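Local coordinates for glycerate dehydrogenase related protein (Thermoplasma acidophilum, PDB 3GVX) that probably reduces glyoxylate or hydroxypyruvate to the corresponding 2-hydroxyacid with NADH or NADPH, at residues G145-A150 with V160-E165; D169-S174 with S193-N198. All coordinates share one frame; numbering follows the deposited sequence.

Overall arrangement
Both contacts belong to the NAD-binding, Rossmann-type domain and follow one another along the chain, with centres about 14 Å apart. Contact 1 sets strand 162-163, outermost in the parallel sheet within this chain, beside strand 147-151. Contact 2 joins helix 167-172, the next element in the chain after strand 162-163, to the short helix 193-196. The two contacts also touch: Leu170 and Gln173 of segment 169-174 pack against Ile149, and Ser164 lies against Asp169. The side chain of Ala150 comes close to, but makes no contact with, a glycine-rich turn at Gly129, Gly131 and Gly134 that is consistent with a dinucleotide-binding loop. Contact 2 lies farther from the chain centre, about 23 Å centre to centre, than contact 1, about 17 Å.

Contact 1 (G145-A150 with V160-E165); sequences GMRVIA and VDVISE
The carbonyl oxygen of Val148 accepts two backbone N-H groups from consecutive residues: Asp161 N lies 2.8 Å from Val148 O, and Val162 N lies 3.0 Å from it. Asp161 also answers with its side chain. With CG beside its own backbone N (chi1 -48°), the carboxylate turns back to Val148, and Asp161 OD2 takes the N-H of that residue at 2.7 Å in a nearly straight bond that uses the anti side of the oxygen. Both backbone polar groups of Val148 are thus bound by the incoming chain, and Lys142 adds a salt bridge to OD2. Beyond this point the segments run as neighbouring parallel strands, Ile149 paired with Val162 and Ala150 with Ile163, at the margin of the Rossmann-type sheet. Val162 O receives Ala150 N at 2.7 Å, the donor almost in line with the carbonyl. Ala150 O is gripped twice by Ser164: the backbone N bonds at 2.8 Å, whereas Ser164 OG, 3.2 Å from Ala150 O, comes from well above the carbonyl plane on the same face. Ile149 and Val162 point the same way from the sheet and lie side by side, CG1 of Ile149 against CB of Val162, while the methyl of Ala150 meets Val160 CG1 at 3.9 Å. The extended Arg147 chain lays its guanidinium almost parallel to the Asp161 carboxylate plane (6°), with Asp161 CB over one face; none of the guanidinium N-H groups points at Asp161 OD2, which lies well out of their plane, and Val162 CG2 approaches NH2 obliquely.

Contact 2 (D169-S174 with S193-N198); sequences DLFRQS and SRLLAN
Phe171 and Asn198 meet because both side chains set CG beside the backbone N, at chi1 -85° and -67°, and their CB atoms come within 3.7 Å of each other. The Phe171 ring reaches on to the leucines of helix 193-196. Leu195 crosses it at about a right angle and places CD1 over one face in a CH-pi contact, 4.0 Å from the ring centroid and displaced toward the rim beside CD1 of Phe171. Its other methyl, CD2, meets the ring at CE1 and CZ. Leu196 lies alongside instead, and its CD2 approaches CE2 of Phe171 obliquely at 4.0 Å.

The polar side of the interface is made by Arg172, whose chain bends at chi3 so that the guanidinium comes round to the Asn198 amide. Arg172 NH1 donates to Asn198 OD1 at 2.9 Å; the bond is markedly bent, 131° at the hydrogen, and the two flat groups are inclined to one another. The opposite end of the amide turns back on its own segment: Asn198 ND2 gives a nearly straight bond of 2.8 Å to Leu195 O, lying in the amide plane. With its oxygen and nitrogen engaged on different segments, the amide has its rotation fixed, and Asn198 links the two segments. The aliphatic CG of Arg172 also passes close to Asn198 OD1.

Around this helix-to-helix packing, Leu203 touches Phe171, and Met219 and Phe222 of helix 216-225 meet Leu196. Leu195 also touches Pro167, and Asn198 touches Ala168, both of helix 167-172, while Leu170 of that helix packs on strand 147-151, where it also touches Tyr151.

Contact 1 (G145-A150 with V160-E165)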
ATOM      1  N   GLY B 145       1.979   7.170   5.824  1.00 21.88           N
ATOM      2  CA  GLY B 145       1.884   8.039   6.974  1.00 20.27           C
ATOM      3  C   GLY B 145       2.030   7.326   8.305  1.00 22.16           C
ATOM      4  O   GLY B 145       1.694   7.865   9.344  1.00 20.68           O
HETATM    5  N   MSE B 146       2.559   6.117   8.294  1.00 22.60           N
HETATM    6  CA  MSE B 146       2.709   5.378   9.537  1.00 24.86           C
HETATM    7  C   MSE B 146       3.968   5.800  10.261  1.00 27.51           C
HETATM    8  O   MSE B 146       4.874   6.354   9.666  1.00 27.18           O
HETATM    9  CB  MSE B 146       2.769   3.881   9.247  1.00 22.58           C
HETATM   10  CG  MSE B 146       1.728   3.423   8.240  1.00 20.80           C
HETATM   11 SE   MSE B 146       1.691   1.612   8.143  1.00 15.49          SE
HETATM   12  CE  MSE B 146       0.924   1.265   9.519  1.00 22.35           C
ATOM     13  N   ARG B 147       4.011   5.513  11.551  1.00 29.13           N
ATOM     14  CA  ARG B 147       5.161   5.798  12.386  1.00 31.67           C
ATOM     15  C   ARG B 147       5.870   4.447  12.429  1.00 32.39           C
ATOM     16  O   ARG B 147       5.212   3.410  12.493  1.00 32.88           O
ATOM     17  CB  ARG B 147       4.676   6.221  13.774  1.00 33.99           C
ATOM     18  CG  ARG B 147       5.746   6.444  14.811  1.00 39.78           C
ATOM     19  CD  ARG B 147       5.097   6.775  16.175  1.00 42.36           C
ATOM     20  NE  ARG B 147       6.087   7.209  17.150  1.00 43.07           N
ATOM     21  CZ  ARG B 147       6.887   8.255  16.981  1.00 46.09           C
ATOM     22  NH1 ARG B 147       6.809   8.981  15.869  1.00 46.07           N
ATOM     23  NH2 ARG B 147       7.777   8.565  17.914  1.00 45.05           N
ATOM     24  N   VAL B 148       7.196   4.437  12.400  1.00 32.37           N
ATOM     25  CA  VAL B 148       7.904   3.165  12.393  1.00 33.08           C
ATOM     26  C   VAL B 148       8.810   2.888  13.580  1.00 33.40           C
ATOM     27  O   VAL B 148       9.653   3.691  13.950  1.00 34.19           O
ATOM     28  CB  VAL B 148       8.697   2.999  11.073  1.00 33.10           C
ATOM     29  CG1 VAL B 148       9.548   1.739  11.116  1.00 29.98           C
ATOM     30  CG2 VAL B 148       7.711   2.954   9.890  1.00 29.61           C
ATOM     31  N   ILE B 149       8.599   1.729  14.182  1.00 34.67           N
ATOM     32  CA  ILE B 149       9.377   1.294  15.314  1.00 35.33           C
ATOM     33  C   ILE B 149      10.120   0.044  14.878  1.00 36.75           C
ATOM     34  O   ILE B 149       9.546  -0.880  14.292  1.00 33.30           O
ATOM     35  CB  ILE B 149       8.463   1.020  16.519  1.00 38.48           C
ATOM     36  CG1 ILE B 149       7.823   2.347  16.942  1.00 39.01           C
ATOM     37  CG2 ILE B 149       9.261   0.383  17.662  1.00 37.60           C
ATOM     38  CD1 ILE B 149       6.484   2.216  17.575  1.00 41.32           C
ATOM     39  N   ALA B 150      11.417   0.039  15.130  1.00 37.41           N
ATOM     40  CA  ALA B 150      12.214  -1.084  14.718  1.00 39.78           C
ATOM     41  C   ALA B 150      12.978  -1.710  15.840  1.00 41.49           C
ATOM     42  O   ALA B 150      13.458  -1.055  16.767  1.00 43.04           O
ATOM     43  CB  ALA B 150      13.162  -0.675  13.607  1.00 36.77           C
ATOM     44  N   VAL B 160      12.970   5.095  10.133  1.00 33.93           N
ATOM     45  CA  VAL B 160      12.658   4.539  11.437  1.00 35.29           C
ATOM     46  C   VAL B 160      12.546   5.650  12.466  1.00 37.30           C
ATOM     47  O   VAL B 160      13.470   6.433  12.640  1.00 39.16           O
ATOM     48  CB  VAL B 160      13.737   3.575  11.925  1.00 34.26           C
ATOM     49  CG1 VAL B 160      13.421   3.168  13.357  1.00 32.33           C
ATOM     50  CG2 VAL B 160      13.843   2.356  11.005  1.00 33.56           C
ATOM     51  N   ASP B 161      11.420   5.725  13.155  1.00 36.61           N
ATOM     52  CA  ASP B 161      11.260   6.777  14.138  1.00 37.57           C
ATOM     53  C   ASP B 161      11.654   6.353  15.544  1.00 37.02           C
ATOM     54  O   ASP B 161      12.017   7.181  16.361  1.00 37.92           O
ATOM     55  CB  ASP B 161       9.816   7.271  14.126  1.00 38.49           C
ATOM     56  CG  ASP B 161       9.319   7.556  12.730  1.00 40.31           C
ATOM     57  OD1 ASP B 161       9.874   8.447  12.062  1.00 41.26           O
ATOM     58  OD2 ASP B 161       8.378   6.877  12.281  1.00 42.05           O
ATOM     59  N   VAL B 162      11.568   5.062  15.823  1.00 36.99           N
ATOM     60  CA  VAL B 162      11.904   4.564  17.147  1.00 37.33           C
ATOM     61  C   VAL B 162      12.623   3.228  17.125  1.00 39.07           C
ATOM     62  O   VAL B 162      12.212   2.275  16.454  1.00 38.71           O
ATOM     63  CB  VAL B 162      10.637   4.413  18.035  1.00 37.00           C
ATOM     64  CG1 VAL B 162      11.036   3.944  19.438  1.00 34.43           C
ATOM     65  CG2 VAL B 162       9.859   5.730  18.085  1.00 34.14           C
ATOM     66  N   ILE B 163      13.715   3.175  17.867  1.00 39.66           N
ATOM     67  CA  ILE B 163      14.486   1.963  17.976  1.00 41.01           C
ATOM     68  C   ILE B 163      14.097   1.392  19.314  1.00 42.95           C
ATOM     69  O   ILE B 163      14.201   2.068  20.338  1.00 44.30           O
ATOM     70  CB  ILE B 163      15.974   2.262  17.982  1.00 42.36           C
ATOM     71  CG1 ILE B 163      16.327   3.069  16.735  1.00 41.54           C
ATOM     72  CG2 ILE B 163      16.759   0.960  18.087  1.00 41.47           C
ATOM     73  CD1 ILE B 163      17.742   3.561  16.695  1.00 41.38           C
ATOM     74  N   SER B 164      13.614   0.160  19.317  1.00 43.84           N
ATOM     75  CA  SER B 164      13.218  -0.427  20.575  1.00 45.68           C
ATOM     76  C   SER B 164      14.388  -1.154  21.234  1.00 47.37           C
ATOM     77  O   SER B 164      15.433  -1.388  20.623  1.00 46.99           O
ATOM     78  CB  SER B 164      12.012  -1.351  20.388  1.00 45.25           C
ATOM     79  OG  SER B 164      12.278  -2.385  19.475  1.00 46.31           O
ATOM     80  N   GLU B 165      14.181  -1.513  22.490  1.00 48.76           N
ATOM     81  CA  GLU B 165      15.193  -2.172  23.297  1.00 49.62           C
ATOM     82  C   GLU B 165      15.049  -3.660  23.304  1.00 48.28           C
ATOM     83  O   GLU B 165      16.007  -4.390  23.535  1.00 49.51           O
ATOM     84  CB  GLU B 165      15.063  -1.671  24.705  1.00 52.28           C
ATOM     85  CG  GLU B 165      14.799  -0.209  24.753  1.00 55.90           C
ATOM     86  CD  GLU B 165      14.939   0.296  26.147  1.00 59.63           C
ATOM     87  OE1 GLU B 165      14.470  -0.411  27.067  1.00 61.47           O
ATOM     88  OE2 GLU B 165      15.521   1.385  26.329  1.00 60.22           O
TER

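Contact 2 (D169-S174 with S193-N198)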
ATOM      1  N   ASP B 169       9.353  -4.628  24.093  1.00 41.14           N
ATOM      2  CA  ASP B 169       9.227  -3.176  24.031  1.00 41.04           C
ATOM      3  C   ASP B 169       8.629  -2.751  22.690  1.00 39.50           C
ATOM      4  O   ASP B 169       7.872  -1.795  22.618  1.00 38.70           O
ATOM      5  CB  ASP B 169      10.592  -2.512  24.253  1.00 43.65           C
ATOM      6  CG  ASP B 169      10.561  -1.004  24.035  1.00 46.94           C
ATOM      7  OD1 ASP B 169       9.635  -0.340  24.545  1.00 48.89           O
ATOM      8  OD2 ASP B 169      11.464  -0.471  23.360  1.00 48.45           O
ATOM      9  N   LEU B 170       8.970  -3.478  21.631  1.00 37.69           N
ATOM     10  CA  LEU B 170       8.447  -3.193  20.299  1.00 36.16           C
ATOM     11  C   LEU B 170       6.941  -3.446  20.271  1.00 35.73           C
ATOM     12  O   LEU B 170       6.176  -2.602  19.836  1.00 33.79           O
ATOM     13  CB  LEU B 170       9.146  -4.056  19.238  1.00 36.19           C
ATOM     14  CG  LEU B 170       8.702  -3.821  17.787  1.00 35.55           C
ATOM     15  CD1 LEU B 170       9.495  -2.673  17.148  1.00 36.59           C
ATOM     16  CD2 LEU B 170       8.910  -5.118  17.019  1.00 36.69           C
ATOM     17  N   PHE B 171       6.520  -4.614  20.742  1.00 35.03           N
ATOM     18  CA  PHE B 171       5.094  -4.941  20.789  1.00 36.50           C
ATOM     19  C   PHE B 171       4.320  -3.897  21.573  1.00 37.48           C
ATOM     20  O   PHE B 171       3.197  -3.549  21.228  1.00 39.01           O
ATOM     21  CB  PHE B 171       4.860  -6.321  21.423  1.00 35.55           C
ATOM     22  CG  PHE B 171       4.988  -7.462  20.457  1.00 35.18           C
ATOM     23  CD1 PHE B 171       6.172  -7.675  19.764  1.00 36.08           C
ATOM     24  CD2 PHE B 171       3.911  -8.298  20.197  1.00 35.11           C
ATOM     25  CE1 PHE B 171       6.274  -8.695  18.822  1.00 35.17           C
ATOM     26  CE2 PHE B 171       4.007  -9.325  19.254  1.00 35.12           C
ATOM     27  CZ  PHE B 171       5.192  -9.517  18.566  1.00 35.84           C
ATOM     28  N   ARG B 172       4.940  -3.380  22.622  1.00 38.30           N
ATOM     29  CA  ARG B 172       4.300  -2.387  23.460  1.00 39.68           C
ATOM     30  C   ARG B 172       4.031  -1.052  22.780  1.00 39.26           C
ATOM     31  O   ARG B 172       3.130  -0.328  23.177  1.00 39.08           O
ATOM     32  CB  ARG B 172       5.128  -2.158  24.722  1.00 41.49           C
ATOM     33  CG  ARG B 172       4.991  -3.241  25.772  1.00 44.89           C
ATOM     34  CD  ARG B 172       5.318  -2.655  27.135  1.00 45.78           C
ATOM     35  NE  ARG B 172       6.748  -2.418  27.305  1.00 47.94           N
ATOM     36  CZ  ARG B 172       7.635  -3.365  27.587  1.00 48.55           C
ATOM     37  NH1 ARG B 172       7.241  -4.617  27.733  1.00 46.49           N
ATOM     38  NH2 ARG B 172       8.919  -3.054  27.731  1.00 49.34           N
ATOM     39  N   GLN B 173       4.813  -0.729  21.759  1.00 37.85           N
ATOM     40  CA  GLN B 173       4.647   0.535  21.051  1.00 37.74           C
ATOM     41  C   GLN B 173       4.000   0.349  19.690  1.00 36.71           C
ATOM     42  O   GLN B 173       3.905   1.294  18.922  1.00 36.77           O
ATOM     43  CB  GLN B 173       6.005   1.209  20.840  1.00 37.77           C
ATOM     44  CG  GLN B 173       6.807   1.458  22.089  1.00 40.65           C
ATOM     45  CD  GLN B 173       8.147   2.084  21.772  1.00 42.93           C
ATOM     46  OE1 GLN B 173       8.215   3.224  21.319  1.00 41.68           O
ATOM     47  NE2 GLN B 173       9.222   1.332  21.989  1.00 43.40           N
ATOM     48  N   SER B 174       3.563  -0.867  19.386  1.00 34.94           N
ATOM     49  CA  SER B 174       2.999  -1.147  18.072  1.00 34.13           C
ATOM     50  C   SER B 174       1.510  -1.487  17.950  1.00 34.60           C
ATOM     51  O   SER B 174       0.921  -2.136  18.814  1.00 33.92           O
ATOM     52  CB  SER B 174       3.809  -2.266  17.411  1.00 33.56           C
ATOM     53  OG  SER B 174       5.180  -1.959  17.440  1.00 34.17           O
ATOM     54  N   SER B 193       4.077 -17.006  24.072  1.00 43.38           N
ATOM     55  CA  SER B 193       3.057 -16.601  25.029  1.00 44.65           C
ATOM     56  C   SER B 193       3.527 -15.387  25.787  1.00 45.21           C
ATOM     57  O   SER B 193       2.802 -14.408  25.936  1.00 45.32           O
ATOM     58  CB  SER B 193       2.783 -17.722  26.043  1.00 44.99           C
ATOM     59  OG  SER B 193       2.075 -18.811  25.482  1.00 46.82           O
ATOM     60  N   ARG B 194       4.761 -15.452  26.262  1.00 45.93           N
ATOM     61  CA  ARG B 194       5.304 -14.355  27.036  1.00 46.55           C
ATOM     62  C   ARG B 194       5.455 -13.057  26.257  1.00 46.12           C
ATOM     63  O   ARG B 194       5.173 -11.984  26.785  1.00 46.85           O
ATOM     64  CB  ARG B 194       6.643 -14.731  27.657  1.00 46.77           C
ATOM     65  CG  ARG B 194       6.936 -13.863  28.849  1.00 50.74           C
ATOM     66  CD  ARG B 194       8.391 -13.469  28.952  1.00 53.07           C
ATOM     67  NE  ARG B 194       8.892 -12.786  27.757  1.00 57.15           N
ATOM     68  CZ  ARG B 194       8.410 -11.646  27.255  1.00 59.55           C
ATOM     69  NH1 ARG B 194       7.382 -11.029  27.835  1.00 58.16           N
ATOM     70  NH2 ARG B 194       8.983 -11.099  26.185  1.00 58.22           N
ATOM     71  N   LEU B 195       5.919 -13.144  25.014  1.00 44.00           N
ATOM     72  CA  LEU B 195       6.074 -11.942  24.194  1.00 42.84           C
ATOM     73  C   LEU B 195       4.706 -11.395  23.761  1.00 42.07           C
ATOM     74  O   LEU B 195       4.466 -10.191  23.830  1.00 42.11           O
ATOM     75  CB  LEU B 195       6.944 -12.233  22.964  1.00 40.98           C
ATOM     76  CG  LEU B 195       6.999 -11.157  21.875  1.00 39.91           C
ATOM     77  CD1 LEU B 195       7.526  -9.833  22.436  1.00 40.67           C
ATOM     78  CD2 LEU B 195       7.853 -11.693  20.727  1.00 37.47           C
ATOM     79  N   LEU B 196       3.812 -12.291  23.347  1.00 41.53           N
ATOM     80  CA  LEU B 196       2.465 -11.918  22.906  1.00 41.74           C
ATOM     81  C   LEU B 196       1.649 -11.147  23.933  1.00 41.76           C
ATOM     82  O   LEU B 196       0.839 -10.295  23.570  1.00 41.60           O
ATOM     83  CB  LEU B 196       1.678 -13.154  22.481  1.00 41.00           C
ATOM     84  CG  LEU B 196       2.310 -13.908  21.321  1.00 41.02           C
ATOM     85  CD1 LEU B 196       1.459 -15.133  20.989  1.00 39.31           C
ATOM     86  CD2 LEU B 196       2.461 -12.963  20.130  1.00 41.46           C
ATOM     87  N   ALA B 197       1.862 -11.452  25.208  1.00 41.48           N
ATOM     88  CA  ALA B 197       1.146 -10.784  26.280  1.00 40.63           C
ATOM     89  C   ALA B 197       1.339  -9.274  26.217  1.00 41.10           C
ATOM     90  O   ALA B 197       0.614  -8.533  26.860  1.00 41.38           O
ATOM     91  CB  ALA B 197       1.600 -11.327  27.645  1.00 40.94           C
ATOM     92  N   ASN B 198       2.304  -8.806  25.431  1.00 40.82           N
ATOM     93  CA  ASN B 198       2.533  -7.368  25.316  1.00 41.13           C
ATOM     94  C   ASN B 198       1.618  -6.712  24.282  1.00 40.48           C
ATOM     95  O   ASN B 198       1.534  -5.492  24.213  1.00 41.57           O
ATOM     96  CB  ASN B 198       3.988  -7.086  24.924  1.00 42.78           C
ATOM     97  CG  ASN B 198       4.972  -7.473  26.006  1.00 44.99           C
ATOM     98  OD1 ASN B 198       5.312  -6.662  26.875  1.00 45.15           O
ATOM     99  ND2 ASN B 198       5.434  -8.720  25.965  1.00 43.01           N
TER